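Long-range contact in NAD dependent epimerase/dehydratase family (uncultured archaeon MedDCM-OCT-S05-C57, PDB 5Y1F), which probably catalyses the NAD-dependent oxidation of L-threonine at its C3 hydroxyl, working as a monomer of the epimerase/dehydratase family: residues T222-M227 against D289-S294. Sequence-based numbering, arbitrary orientation. Where two conformers were deposited one is given.
Sequences TRLPMM and DTWPIS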
# COMPACT_ATOMS: atom_id res chain seq x y z
N THR A 222 -19.27 -4.81 6.64
CA THR A 222 -18.09 -5.06 5.80
C THR A 222 -16.86 -5.06 6.69
O THR A 222 -16.67 -4.15 7.49
CB THR A 222 -17.98 -3.98 4.74
OG1 THR A 222 -19.19 -3.96 3.97
CG2 THR A 222 -16.78 -4.24 3.82
N ARG A 223 -16.07 -6.14 6.61
CA ARG A 223 -15.02 -6.39 7.57
C ARG A 223 -13.80 -6.81 6.74
O ARG A 223 -13.82 -7.81 6.05
CB ARG A 223 -15.48 -7.53 8.46
CG ARG A 223 -14.51 -7.93 9.55
CD ARG A 223 -15.05 -9.09 10.36
NE ARG A 223 -16.31 -8.80 11.03
CZ ARG A 223 -16.40 -8.10 12.15
NH1 ARG A 223 -15.32 -7.75 12.84
NH2 ARG A 223 -17.59 -7.74 12.59
N LEU A 224 -12.75 -6.01 6.83
CA LEU A 224 -11.53 -6.23 6.04
C LEU A 224 -10.31 -6.06 6.94
O LEU A 224 -10.36 -5.36 7.98
CB LEU A 224 -11.42 -5.23 4.92
CG LEU A 224 -12.44 -5.36 3.81
CD1 LEU A 224 -12.36 -4.25 2.81
CD2 LEU A 224 -12.30 -6.72 3.11
N PRO A 225 -9.20 -6.69 6.57
CA PRO A 225 -7.93 -6.45 7.24
C PRO A 225 -7.50 -4.99 7.01
O PRO A 225 -7.55 -4.49 5.90
CB PRO A 225 -6.98 -7.41 6.53
CG PRO A 225 -7.81 -8.38 5.82
CD PRO A 225 -9.04 -7.61 5.45
N MET A 226 -7.15 -4.31 8.10
CA MET A 226 -6.77 -2.88 8.09
C MET A 226 -5.50 -2.69 8.93
O MET A 226 -5.21 -3.43 9.87
CB MET A 226 -7.89 -2.05 8.71
CG MET A 226 -9.19 -1.99 7.90
SD MET A 226 -9.10 -0.84 6.51
CE MET A 226 -10.81 -0.92 5.92
N MET A 227 -4.82 -1.58 8.65
CA MET A 227 -3.60 -1.23 9.34
C MET A 227 -3.41 0.27 9.29
O MET A 227 -3.62 0.91 8.26
CB MET A 227 -2.42 -1.96 8.68
CG MET A 227 -1.07 -1.72 9.33
SD MET A 227 0.28 -2.67 8.61
CE MET A 227 -0.23 -4.36 8.95
N ASP A 289 -16.44 -7.68 -0.84
CA ASP A 289 -17.09 -8.94 -0.50
C ASP A 289 -16.22 -10.13 -0.92
O ASP A 289 -16.39 -11.23 -0.35
CB ASP A 289 -18.43 -9.11 -1.27
CG ASP A 289 -19.58 -8.28 -0.76
OD1 ASP A 289 -19.46 -7.72 0.31
OD2 ASP A 289 -20.58 -8.23 -1.55
N THR A 290 -15.32 -9.96 -1.89
CA THR A 290 -14.51 -11.08 -2.40
C THR A 290 -13.20 -11.24 -1.66
O THR A 290 -12.44 -12.12 -1.99
CB THR A 290 -14.23 -10.96 -3.90
OG1 THR A 290 -13.26 -9.94 -4.14
CG2 THR A 290 -15.55 -10.71 -4.69
N TRP A 291 -12.94 -10.38 -0.68
CA TRP A 291 -11.66 -10.37 0.05
C TRP A 291 -11.81 -11.02 1.41
O TRP A 291 -12.90 -11.07 1.97
CB TRP A 291 -11.13 -8.94 0.23
CG TRP A 291 -10.72 -8.26 -1.03
CD1 TRP A 291 -10.55 -8.83 -2.26
CD2 TRP A 291 -10.34 -6.91 -1.17
NE1 TRP A 291 -10.13 -7.89 -3.16
CE2 TRP A 291 -9.97 -6.70 -2.52
CE3 TRP A 291 -10.30 -5.83 -0.28
CZ2 TRP A 291 -9.54 -5.45 -2.98
CZ3 TRP A 291 -9.77 -4.60 -0.74
CH2 TRP A 291 -9.48 -4.42 -2.10
N PRO A 292 -10.67 -11.46 2.00
CA PRO A 292 -10.72 -12.01 3.33
C PRO A 292 -11.08 -10.98 4.40
O PRO A 292 -11.04 -9.77 4.18
CB PRO A 292 -9.27 -12.50 3.59
CG PRO A 292 -8.57 -12.45 2.33
CD PRO A 292 -9.34 -11.59 1.38
N ILE A 293 -11.44 -11.50 5.54
CA ILE A 293 -11.66 -10.68 6.72
C ILE A 293 -10.38 -10.44 7.52
O ILE A 293 -10.25 -9.41 8.19
CB ILE A 293 -12.73 -11.38 7.60
CG1 ILE A 293 -14.14 -11.30 6.99
CG2 ILE A 293 -12.61 -11.07 9.08
CD1 ILE A 293 -14.39 -10.11 6.15
N SER A 294 -9.48 -11.44 7.53
CA SER A 294 -8.28 -11.35 8.33
C SER A 294 -7.21 -12.26 7.74
O SER A 294 -7.53 -13.12 6.94
CB SER A 294 -8.58 -11.74 9.79
OG SER A 294 -9.02 -13.06 9.87
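Where Arg223, Leu224 and Pro225 lie against the loop from Trp291 to Ser294, the two backbones run 71° apart, and the CA atoms of Leu224 and Ile293 come within 4.5 Å. Pro225 shows what a proline does in such a place: it brings no N-H, so its N, 3.3 Å from Ile293 O, cannot donate; the carbonyl oxygen is hydrogen-bonded to Ser259 OG. The pyrrolidine ring packs against the loop backbone, with Pro225 CD 3.2 Å from Pro292 O and Pro225 CG near Ile293 O. Leu224 starts off away from the loop, but CG set anti to the carbonyl carbon (chi1 -68°) brings its methyls back. Its CD2 meets Trp291 CB at 3.8 Å, while CD1 approaches the indole obliquely at CE3, 4.0 Å away.

In the Rossmann-type fold of this family, the strand 223-228 runs parallel to strand 178-187 in the central sheet, and the loop between helices 284-288 and 298-304 packs against its beginning. Trp291 lies near the NAD site: its side chain is about 5 Å from that of Tyr156, an NAD-binding residue, and about 7 Å from the dinucleotide. Tyr200 of helix 199-211 also packs against the Leu224 side chain.

At the more open border, Arg223 extends with CG anti to its N (chi1 -179°), carrying its methylenes obliquely across Ile293; Arg223 CD touches the branch methyl Ile293 CG2 at 3.4 Å. A bend about the CG-CD bond turns the rest of the chain, and the guanidinium forms a salt bridge through NH1 with Glu264.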